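Local coordinates for actin-related protein 8 (Homo sapiens, PDB 4FO0), which binds ATP with low basal ATPase activity, does not polymerize, and is a proposed core subunit of the INO80 chromatin-remodelling complex, at residues G78-I86 against L355-T366; K316-I326 against M512-L520. All coordinates share one frame; numbering follows the deposited sequence.

How the contacts relate
Both contacts are largely buried, and they lie side by side with centres about 13 Å apart. Contact 1 packs helix 71-88 against helix 353-359 and the turn after it, away from the annotated sites. Contact 2 joins the end of helix 306-319 and its following loop to the turn before helix 516-527 and its first residues, and it reaches the ATP. They meet where Met359 touches Leu322 and where the rings of Phe362 and Phe519 pack together. Contact 1 is mainly apolar, with one amide-carboxylate bond, whose Asp83 end is partly exposed. Contact 2 has an apolar centre too, but a backbone bond crosses it and a lysine and a glutamate hold the ribose.

Contact 1: residues G78-I86 against L355-T366; sequences GLKMVDQAI and LQAPMALFYPAT
Val82 is wedged between two parts of 355-366. Its CG1 lies 3.7 Å from Met359 CB. Its CG2 faces the turn, 3.8 Å from Tyr363 CB. The first torsion places the branches this way: CG1 is anti to the backbone N (chi1 -176°), and CG2 is anti to the carbonyl carbon. The Tyr363 ring lies against helix 71-88, with Val82 N and Met81 O over one face, near the rim. Met81 CB is 3.6 Å from Tyr363 CD1, and Ala85 CB is 3.3 Å from Tyr363 OH. In this actin-family fold the contact packs helix 71-88 against helix 353-359 and the turn that follows it. The axes of 78-86 and 355-359 cross at 111°. Gln356 fits as a knob among Leu79, Val82, Asp83 and Ile86. Its NE2 donates to Asp83 OD1 at 3.0 Å, on the syn side but tilted out of the carboxylate plane. Ile86 CG1 packs 3.5 Å from Met359 SD. Arg523 of helix 516-527 is hydrogen-bonded to Tyr363 OH. A leucine in place of Tyr363 would probably leave Arg523 without its hydroxyl partner and uncover Ala85 and the Met81 backbone. Within the turn, Thr366 OG1 donates to Tyr363 O at 2.6 Å, in the carbonyl plane.

Contact 2: residues K316-I326 against M512-L520; sequences KETFCHLDQDI and MFHKAQEFL. With ATP (adenosine-5'-triphosphate), chain C.
The ribose hydroxyl O2' of ATP is gripped by two neighbours on one helix. Lys316 NZ donates to ATP O2' at 2.8 Å, and O2' donates to Glu317 OE2 at the same distance. Lys316 NZ also makes a weak bond to ATP O3'. The lysine chain turns at chi3 (68°) to bring its amine to the sugar, and Gly280 O takes another of its hydrogens. Glu317 CG packs 3.5 Å from ATP C5, and Met512 CB 3.6 Å from ATP C6. Phe513 meets only the C2 corner of the adenine, which sits over one face of its ring near the rim. Residues 316-317 and 512-513 thus form part of the ATP pocket of this actin-family fold, at the adenosine end. Lys316 CG meets the Phe513 ring at its edge, in plane, and Cys320 CB is 3.6 Å from Phe513 CE1. Farther from the nucleotide, Leu322 N donates to His514 O at 2.9 Å, nearly along the C=O axis. A water links Cys320 O to His514 N. Leu322 fills the middle of the contact. Its CD2 stands over the centre of the Phe519 ring, 4.1 Å from the centroid, as a CH-pi contact. Its CD1 packs against Ala516 CB. Asp323 CB lies 3.4 Å from Lys515 CG, and the two side chains run alongside each other. Lys515 occupies the N-cap position of helix 516-527. At the nucleotide, O2' accepts from Lys316 and donates to Glu317, which would probably fix the direction of its proton.

Contact 1: residues G78-I86 against L355-T366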
loop_
_atom_site.group_PDB
_atom_site.type_symbol
_atom_site.label_atom_id
_atom_site.label_comp_id
_atom_site.label_asym_id
_atom_site.label_seq_id
_atom_site.Cartn_x
_atom_site.Cartn_y
_atom_site.Cartn_z
ATOM N N GLY A 78 -6.575 3.236 22.758
ATOM C CA GLY A 78 -6.992 3.450 21.382
ATOM C C GLY A 78 -8.284 2.712 21.064
ATOM O O GLY A 78 -9.193 3.252 20.416
ATOM N N LEU A 79 -8.367 1.466 21.519
ATOM C CA LEU A 79 -9.529 0.643 21.242
ATOM C C LEU A 79 -10.755 1.228 21.953
ATOM O O LEU A 79 -11.887 1.097 21.488
ATOM C CB LEU A 79 -9.248 -0.798 21.661
ATOM C CG LEU A 79 -10.323 -1.841 21.378
ATOM C CD1 LEU A 79 -10.587 -1.946 19.891
ATOM C CD2 LEU A 79 -9.919 -3.187 21.963
ATOM N N LYS A 80 -10.523 1.905 23.072
ATOM C CA LYS A 80 -11.601 2.624 23.746
ATOM C C LYS A 80 -12.044 3.863 22.966
ATOM O O LYS A 80 -13.216 4.224 22.983
ATOM C CB LYS A 80 -11.202 3.006 25.170
ATOM C CG LYS A 80 -11.194 1.842 26.128
ATOM C CD LYS A 80 -10.544 2.262 27.393
ATOM C CE LYS A 80 -10.231 1.103 28.291
ATOM N NZ LYS A 80 -9.045 1.481 29.127
ATOM N N MET A 81 -11.119 4.521 22.277
ATOM C CA MET A 81 -11.521 5.618 21.402
ATOM C C MET A 81 -12.320 5.116 20.196
ATOM O O MET A 81 -13.339 5.709 19.830
ATOM C CB MET A 81 -10.313 6.448 20.978
ATOM C CG MET A 81 -9.540 7.020 22.167
ATOM S SD MET A 81 -10.577 8.031 23.269
ATOM C CE MET A 81 -11.346 9.173 22.109
ATOM N N VAL A 82 -11.867 4.011 19.599
ATOM C CA VAL A 82 -12.608 3.348 18.522
ATOM C C VAL A 82 -14.017 3.017 18.985
ATOM O O VAL A 82 -15.004 3.356 18.335
ATOM C CB VAL A 82 -11.917 2.025 18.055
ATOM C CG1 VAL A 82 -12.660 1.430 16.883
ATOM C CG2 VAL A 82 -10.459 2.282 17.660
ATOM N N ASP A 83 -14.102 2.354 20.130
ATOM C CA ASP A 83 -15.382 1.960 20.679
ATOM C C ASP A 83 -16.286 3.152 20.927
ATOM O O ASP A 83 -17.488 3.080 20.687
ATOM C CB ASP A 83 -15.184 1.148 21.958
ATOM C CG ASP A 83 -14.988 -0.354 21.673
ATOM O OD1 ASP A 83 -15.150 -0.764 20.500
ATOM O OD2 ASP A 83 -14.696 -1.128 22.618
ATOM N N GLN A 84 -15.698 4.253 21.388
ATOM C CA GLN A 84 -16.462 5.449 21.699
ATOM C C GLN A 84 -17.050 6.058 20.435
ATOM O O GLN A 84 -18.198 6.516 20.419
ATOM C CB GLN A 84 -15.583 6.471 22.417
ATOM C CG GLN A 84 -16.282 7.799 22.647
ATOM C CD GLN A 84 -15.350 8.875 23.144
ATOM O OE1 GLN A 84 -14.403 8.610 23.887
ATOM N NE2 GLN A 84 -15.609 10.103 22.727
ATOM N N ALA A 85 -16.244 6.052 19.380
ATOM C CA ALA A 85 -16.657 6.531 18.073
ATOM C C ALA A 85 -17.727 5.645 17.464
ATOM O O ALA A 85 -18.572 6.113 16.712
ATOM C CB ALA A 85 -15.452 6.609 17.145
ATOM N N ILE A 86 -17.676 4.352 17.764
ATOM C CA ILE A 86 -18.637 3.417 17.196
ATOM C C ILE A 86 -20.016 3.647 17.811
ATOM O O ILE A 86 -21.017 3.825 17.108
ATOM C CB ILE A 86 -18.199 1.963 17.423
ATOM C CG1 ILE A 86 -16.997 1.621 16.543
ATOM C CG2 ILE A 86 -19.334 1.005 17.139
ATOM C CD1 ILE A 86 -16.444 0.211 16.792
ATOM N N LEU A 355 -15.347 -4.396 12.510
ATOM C CA LEU A 355 -15.466 -2.945 12.343
ATOM C C LEU A 355 -14.404 -2.177 13.132
ATOM O O LEU A 355 -13.893 -1.177 12.675
ATOM C CB LEU A 355 -16.855 -2.470 12.753
ATOM C CG LEU A 355 -17.102 -0.959 12.799
ATOM C CD1 LEU A 355 -17.086 -0.329 11.401
ATOM C CD2 LEU A 355 -18.433 -0.723 13.458
ATOM N N GLN A 356 -14.071 -2.667 14.317
ATOM C CA GLN A 356 -13.023 -2.063 15.118
ATOM C C GLN A 356 -11.699 -1.932 14.368
ATOM O O GLN A 356 -11.092 -0.861 14.349
ATOM C CB GLN A 356 -12.812 -2.866 16.397
ATOM C CG GLN A 356 -14.003 -2.839 17.336
ATOM C CD GLN A 356 -13.852 -3.840 18.458
ATOM O OE1 GLN A 356 -13.667 -5.031 18.216
ATOM N NE2 GLN A 356 -13.892 -3.363 19.687
ATOM N N ALA A 357 -11.250 -3.024 13.755
ATOM C CA ALA A 357 -9.921 -3.071 13.161
ATOM C C ALA A 357 -9.683 -2.004 12.075
ATOM O O ALA A 357 -8.687 -1.293 12.112
ATOM C CB ALA A 357 -9.646 -4.457 12.625
ATOM N N PRO A 358 -10.590 -1.908 11.096
ATOM C CA PRO A 358 -10.449 -0.900 10.035
ATOM C C PRO A 358 -10.480 0.506 10.607
ATOM O O PRO A 358 -9.830 1.402 10.077
ATOM C CB PRO A 358 -11.696 -1.113 9.163
ATOM C CG PRO A 358 -12.158 -2.486 9.484
ATOM C CD PRO A 358 -11.735 -2.808 10.885
ATOM N N MET A 359 -11.244 0.700 11.677
ATOM C CA MET A 359 -11.338 2.010 12.309
ATOM C C MET A 359 -10.096 2.402 13.096
ATOM O O MET A 359 -9.998 3.535 13.546
ATOM C CB MET A 359 -12.546 2.086 13.226
ATOM C CG MET A 359 -13.851 2.160 12.485
ATOM S SD MET A 359 -15.193 2.502 13.617
ATOM C CE MET A 359 -14.459 3.813 14.594
ATOM N N ALA A 360 -9.154 1.483 13.278
ATOM C CA ALA A 360 -7.901 1.872 13.904
ATOM C C ALA A 360 -7.130 2.814 12.980
ATOM O O ALA A 360 -6.233 3.524 13.431
ATOM C CB ALA A 360 -7.078 0.682 14.271
ATOM N N LEU A 361 -7.487 2.833 11.694
ATOM C CA LEU A 361 -6.923 3.819 10.763
ATOM C C LEU A 361 -7.259 5.244 11.197
ATOM O O LEU A 361 -6.545 6.183 10.869
ATOM C CB LEU A 361 -7.408 3.583 9.332
ATOM C CG LEU A 361 -6.832 2.329 8.683
ATOM C CD1 LEU A 361 -7.538 2.052 7.382
ATOM C CD2 LEU A 361 -5.320 2.480 8.467
ATOM N N PHE A 362 -8.341 5.398 11.952
ATOM C CA PHE A 362 -8.733 6.707 12.444
ATOM C C PHE A 362 -8.306 6.936 13.891
ATOM O O PHE A 362 -8.268 8.079 14.365
ATOM C CB PHE A 362 -10.231 6.893 12.256
ATOM C CG PHE A 362 -10.668 6.721 10.830
ATOM C CD1 PHE A 362 -10.876 7.831 10.010
ATOM C CD2 PHE A 362 -10.830 5.440 10.289
ATOM C CE1 PHE A 362 -11.260 7.667 8.680
ATOM C CE2 PHE A 362 -11.214 5.267 8.956
ATOM C CZ PHE A 362 -11.431 6.378 8.150
ATOM N N TYR A 363 -7.972 5.841 14.572
ATOM C CA TYR A 363 -7.427 5.879 15.932
ATOM C C TYR A 363 -6.163 5.023 16.037
ATOM O O TYR A 363 -6.121 4.037 16.772
ATOM C CB TYR A 363 -8.489 5.440 16.949
ATOM C CG TYR A 363 -9.702 6.315 16.881
ATOM C CD1 TYR A 363 -9.774 7.489 17.620
ATOM C CD2 TYR A 363 -10.765 6.000 16.038
ATOM C CE1 TYR A 363 -10.879 8.311 17.531
ATOM C CE2 TYR A 363 -11.870 6.812 15.944
ATOM C CZ TYR A 363 -11.922 7.974 16.692
ATOM O OH TYR A 363 -13.023 8.800 16.617
ATOM N N PRO A 364 -5.119 5.413 15.299
ATOM C CA PRO A 364 -3.899 4.616 15.138
ATOM C C PRO A 364 -3.111 4.344 16.428
ATOM O O PRO A 364 -2.166 3.562 16.402
ATOM C CB PRO A 364 -3.074 5.448 14.145
ATOM C CG PRO A 364 -3.640 6.805 14.219
ATOM C CD PRO A 364 -5.089 6.629 14.471
ATOM N N ALA A 365 -3.469 4.967 17.539
ATOM C CA ALA A 365 -2.824 4.603 18.794
ATOM C C ALA A 365 -3.153 3.142 19.087
ATOM O O ALA A 365 -2.448 2.460 19.828
ATOM C CB ALA A 365 -3.311 5.490 19.912
ATOM N N THR A 366 -4.247 2.678 18.495
ATOM C CA THR A 366 -4.740 1.320 18.692
ATOM C C THR A 366 -3.694 0.297 18.276
ATOM O O THR A 366 -3.666 -0.826 18.782
ATOM C CB THR A 366 -6.033 1.087 17.868
ATOM O OG1 THR A 366 -6.997 2.081 18.212
ATOM C CG2 THR A 366 -6.628 -0.268 18.132
HETATM O O HOH W 1 -14.212 8.854 19.718
#

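Contact 2: residues K316-I326 against M512-L520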
loop_
_atom_site.group_PDB
_atom_site.type_symbol
_atom_site.label_atom_id
_atom_site.label_comp_id
_atom_site.label_asym_id
_atom_site.label_seq_id
_atom_site.Cartn_x
_atom_site.Cartn_y
_atom_site.Cartn_z
ATOM N N LYS A 316 -8.789 -10.165 6.710
ATOM C CA LYS A 316 -9.157 -8.764 6.775
ATOM C C LYS A 316 -9.965 -8.335 5.544
ATOM O O LYS A 316 -10.979 -7.649 5.668
ATOM C CB LYS A 316 -7.925 -7.873 6.886
ATOM C CG LYS A 316 -8.256 -6.404 6.651
ATOM C CD LYS A 316 -7.030 -5.548 6.459
ATOM C CE LYS A 316 -6.321 -5.877 5.166
ATOM N NZ LYS A 316 -5.163 -4.968 4.969
ATOM N N GLU A 317 -9.516 -8.723 4.356
ATOM C CA GLU A 317 -10.160 -8.219 3.147
ATOM C C GLU A 317 -11.527 -8.814 2.942
ATOM O O GLU A 317 -12.372 -8.236 2.248
ATOM C CB GLU A 317 -9.317 -8.486 1.931
ATOM C CG GLU A 317 -8.001 -7.781 1.965
ATOM C CD GLU A 317 -6.985 -8.463 1.089
ATOM O OE1 GLU A 317 -7.297 -9.560 0.565
ATOM O OE2 GLU A 317 -5.877 -7.905 0.937
ATOM N N THR A 318 -11.746 -9.959 3.574
ATOM C CA THR A 318 -13.017 -10.668 3.464
ATOM C C THR A 318 -14.035 -10.215 4.508
ATOM O O THR A 318 -15.212 -10.029 4.201
ATOM C CB THR A 318 -12.791 -12.173 3.578
ATOM O OG1 THR A 318 -12.008 -12.595 2.460
ATOM C CG2 THR A 318 -14.089 -12.914 3.567
ATOM N N PHE A 319 -13.569 -10.005 5.730
ATOM C CA PHE A 319 -14.460 -9.749 6.853
ATOM C C PHE A 319 -14.611 -8.300 7.303
ATOM O O PHE A 319 -15.706 -7.870 7.646
ATOM C CB PHE A 319 -14.014 -10.590 8.027
ATOM C CG PHE A 319 -14.129 -12.044 7.771
ATOM C CD1 PHE A 319 -15.049 -12.510 6.852
ATOM C CD2 PHE A 319 -13.326 -12.949 8.440
ATOM C CE1 PHE A 319 -15.171 -13.851 6.600
ATOM C CE2 PHE A 319 -13.448 -14.294 8.202
ATOM C CZ PHE A 319 -14.370 -14.744 7.274
ATOM N N CYS A 320 -13.512 -7.561 7.324
ATOM C CA CYS A 320 -13.524 -6.186 7.799
ATOM C C CYS A 320 -14.415 -5.272 6.953
ATOM O O CYS A 320 -14.502 -5.413 5.731
ATOM C CB CYS A 320 -12.087 -5.660 7.890
ATOM S SG CYS A 320 -11.171 -6.482 9.239
ATOM N N HIS A 321 -15.096 -4.347 7.619
ATOM C CA HIS A 321 -15.999 -3.417 6.937
ATOM C C HIS A 321 -16.034 -2.124 7.733
ATOM O O HIS A 321 -15.634 -2.111 8.899
ATOM C CB HIS A 321 -17.411 -4.010 6.842
ATOM C CG HIS A 321 -18.057 -4.236 8.177
ATOM N ND1 HIS A 321 -18.815 -3.274 8.810
ATOM C CD2 HIS A 321 -18.035 -5.304 9.010
ATOM C CE1 HIS A 321 -19.238 -3.743 9.971
ATOM N NE2 HIS A 321 -18.783 -4.974 10.114
ATOM N N LEU A 322 -16.500 -1.044 7.110
ATOM C CA LEU A 322 -16.752 0.215 7.825
ATOM C C LEU A 322 -18.233 0.600 7.758
ATOM O O LEU A 322 -18.585 1.753 7.500
ATOM C CB LEU A 322 -15.890 1.342 7.271
ATOM C CG LEU A 322 -14.399 1.253 7.575
ATOM C CD1 LEU A 322 -13.611 2.192 6.667
ATOM C CD2 LEU A 322 -14.147 1.586 9.028
ATOM N N ASP A 323 -19.095 -0.380 7.997
ATOM C CA ASP A 323 -20.532 -0.181 7.899
ATOM C C ASP A 323 -21.212 -0.310 9.282
ATOM O O ASP A 323 -21.281 -1.408 9.838
ATOM C CB ASP A 323 -21.080 -1.211 6.906
ATOM C CG ASP A 323 -22.576 -1.094 6.683
ATOM O OD1 ASP A 323 -23.235 -0.297 7.391
ATOM O OD2 ASP A 323 -23.092 -1.823 5.800
ATOM N N GLN A 324 -21.705 0.798 9.839
ATOM C CA GLN A 324 -22.371 0.758 11.153
ATOM C C GLN A 324 -23.488 -0.268 11.211
ATOM O O GLN A 324 -23.755 -0.860 12.260
ATOM C CB GLN A 324 -22.980 2.109 11.522
ATOM C CG GLN A 324 -22.014 3.093 12.101
ATOM C CD GLN A 324 -21.453 2.659 13.444
ATOM O OE1 GLN A 324 -20.242 2.461 13.583
ATOM N NE2 GLN A 324 -22.323 2.546 14.449
ATOM N N ASP A 325 -24.144 -0.471 10.080
ATOM C CA ASP A 325 -25.380 -1.237 10.049
ATOM C C ASP A 325 -25.188 -2.746 10.068
ATOM O O ASP A 325 -26.141 -3.493 10.303
ATOM C CB ASP A 325 -26.248 -0.784 8.874
ATOM C CG ASP A 325 -26.606 0.693 8.960
ATOM O OD1 ASP A 325 -26.808 1.200 10.087
ATOM O OD2 ASP A 325 -26.667 1.353 7.904
ATOM N N ILE A 326 -23.956 -3.190 9.835
ATOM C CA ILE A 326 -23.598 -4.593 9.998
ATOM C C ILE A 326 -23.189 -4.793 11.450
ATOM O O ILE A 326 -22.142 -4.306 11.882
ATOM C CB ILE A 326 -22.404 -4.988 9.098
ATOM C CG1 ILE A 326 -22.736 -4.796 7.625
ATOM C CG2 ILE A 326 -21.996 -6.430 9.324
ATOM C CD1 ILE A 326 -21.583 -5.190 6.715
ATOM N N MET A 512 -9.861 -0.224 1.147
ATOM C CA MET A 512 -10.841 -0.857 0.281
ATOM C C MET A 512 -11.961 -1.601 1.013
ATOM O O MET A 512 -12.484 -2.596 0.528
ATOM C CB MET A 512 -10.145 -1.723 -0.771
ATOM C CG MET A 512 -9.738 -0.910 -2.005
ATOM S SD MET A 512 -8.850 -1.818 -3.283
ATOM C CE MET A 512 -9.866 -3.279 -3.492
ATOM N N PHE A 513 -12.359 -1.078 2.163
ATOM C CA PHE A 513 -13.435 -1.676 2.942
ATOM C C PHE A 513 -14.821 -1.225 2.512
ATOM O O PHE A 513 -15.029 -0.097 2.081
ATOM C CB PHE A 513 -13.264 -1.349 4.410
ATOM C CG PHE A 513 -11.926 -1.682 4.932
ATOM C CD1 PHE A 513 -11.622 -2.977 5.295
ATOM C CD2 PHE A 513 -10.961 -0.699 5.066
ATOM C CE1 PHE A 513 -10.374 -3.293 5.789
ATOM C CE2 PHE A 513 -9.719 -1.005 5.562
ATOM C CZ PHE A 513 -9.419 -2.310 5.925
ATOM N N HIS A 514 -15.772 -2.129 2.665
ATOM C CA HIS A 514 -17.161 -1.855 2.370
ATOM C C HIS A 514 -17.646 -0.648 3.192
ATOM O O HIS A 514 -17.425 -0.581 4.413
ATOM C CB HIS A 514 -17.966 -3.127 2.657
ATOM C CG HIS A 514 -19.417 -3.018 2.329
ATOM N ND1 HIS A 514 -20.394 -2.943 3.300
ATOM C CD2 HIS A 514 -20.062 -2.985 1.139
ATOM C CE1 HIS A 514 -21.579 -2.863 2.721
ATOM N NE2 HIS A 514 -21.405 -2.883 1.411
ATOM N N LYS A 515 -18.280 0.305 2.506
ATOM C CA LYS A 515 -18.801 1.542 3.107
ATOM C C LYS A 515 -17.719 2.556 3.480
ATOM O O LYS A 515 -17.979 3.535 4.183
ATOM C CB LYS A 515 -19.681 1.257 4.331
ATOM C CG LYS A 515 -20.983 0.561 4.002
ATOM C CD LYS A 515 -21.736 1.313 2.932
ATOM C CE LYS A 515 -23.155 0.768 2.754
ATOM N NZ LYS A 515 -23.962 1.557 1.762
ATOM N N ALA A 516 -16.504 2.337 3.006
ATOM C CA ALA A 516 -15.428 3.220 3.403
ATOM C C ALA A 516 -15.709 4.665 2.958
ATOM O O ALA A 516 -15.524 5.609 3.733
ATOM C CB ALA A 516 -14.107 2.718 2.868
ATOM N N GLN A 517 -16.171 4.835 1.722
ATOM C CA GLN A 517 -16.447 6.173 1.188
ATOM C C GLN A 517 -17.402 6.992 2.066
ATOM O O GLN A 517 -17.071 8.099 2.503
ATOM C CB GLN A 517 -17.002 6.092 -0.233
ATOM C CG GLN A 517 -17.679 7.371 -0.661
ATOM C CD GLN A 517 -18.158 7.326 -2.086
ATOM O OE1 GLN A 517 -17.444 6.866 -2.987
ATOM N NE2 GLN A 517 -19.375 7.808 -2.307
ATOM N N GLU A 518 -18.590 6.437 2.292
ATOM C CA GLU A 518 -19.583 6.997 3.196
ATOM C C GLU A 518 -18.988 7.252 4.570
ATOM O O GLU A 518 -19.083 8.360 5.100
ATOM C CB GLU A 518 -20.770 6.037 3.341
ATOM C CG GLU A 518 -21.345 5.517 2.012
ATOM C CD GLU A 518 -20.491 4.420 1.345
ATOM O OE1 GLU A 518 -19.244 4.514 1.356
ATOM O OE2 GLU A 518 -21.074 3.455 0.800
ATOM N N PHE A 519 -18.364 6.228 5.144
ATOM C CA PHE A 519 -17.860 6.330 6.507
ATOM C C PHE A 519 -16.977 7.548 6.675
ATOM O O PHE A 519 -17.100 8.314 7.639
ATOM C CB PHE A 519 -17.078 5.081 6.890
ATOM C CG PHE A 519 -16.438 5.167 8.234
ATOM C CD1 PHE A 519 -15.229 5.825 8.400
ATOM C CD2 PHE A 519 -17.042 4.596 9.337
ATOM C CE1 PHE A 519 -14.630 5.913 9.641
ATOM C CE2 PHE A 519 -16.440 4.667 10.589
ATOM C CZ PHE A 519 -15.237 5.327 10.745
ATOM N N LEU A 520 -16.083 7.720 5.718
ATOM C CA LEU A 520 -15.098 8.782 5.783
ATOM C C LEU A 520 -15.720 10.141 5.471
ATOM O O LEU A 520 -15.373 11.152 6.083
ATOM C CB LEU A 520 -13.962 8.477 4.809
ATOM C CG LEU A 520 -12.938 9.589 4.636
ATOM C CD1 LEU A 520 -12.171 9.835 5.929
ATOM C CD2 LEU A 520 -12.010 9.233 3.502
HETATM P PG ATP C . 2.554 1.193 0.187
HETATM O O1G ATP C . 1.742 2.125 -0.670
HETATM O O2G ATP C . 4.024 1.127 -0.145
HETATM O O3G ATP C . 2.285 1.277 1.675
HETATM P PB ATP C . 1.478 -0.803 -1.630
HETATM O O1B ATP C . 2.089 -2.173 -1.756
HETATM O O2B ATP C . 1.519 0.234 -2.743
HETATM O O3B ATP C . 2.010 -0.259 -0.214
HETATM P PA ATP C . -1.299 -1.253 -2.111
HETATM O O1A ATP C . -0.989 -2.455 -2.964
HETATM O O2A ATP C . -1.805 0.036 -2.706
HETATM O O3A ATP C . -0.044 -0.997 -1.155
HETATM O "O5'" ATP C . -2.358 -1.727 -1.014
HETATM C "C5'" ATP C . -2.070 -2.921 -0.304
HETATM C "C4'" ATP C . -3.036 -3.029 0.849
HETATM O "O4'" ATP C . -4.349 -3.029 0.308
HETATM C "C3'" ATP C . -2.885 -4.325 1.628
HETATM O "O3'" ATP C . -2.824 -4.039 3.029
HETATM C "C2'" ATP C . -4.141 -5.096 1.307
HETATM O "O2'" ATP C . -4.578 -5.919 2.378
HETATM C "C1'" ATP C . -5.108 -3.964 1.064
HETATM N N9 ATP C . -6.316 -4.444 0.376
HETATM C C8 ATP C . -6.375 -4.946 -0.865
HETATM N N7 ATP C . -7.645 -5.300 -1.175
HETATM C C5 ATP C . -8.412 -5.016 -0.116
HETATM C C6 ATP C . -9.838 -5.153 0.219
HETATM N N6 ATP C . -10.698 -5.671 -0.694
HETATM N N1 ATP C . -10.236 -4.740 1.451
HETATM C C2 ATP C . -9.378 -4.226 2.355
HETATM N N3 ATP C . -8.058 -4.085 2.112
HETATM C C4 ATP C . -7.530 -4.453 0.916
HETATM O O HOH W 2 -15.224 -4.752 3.277
#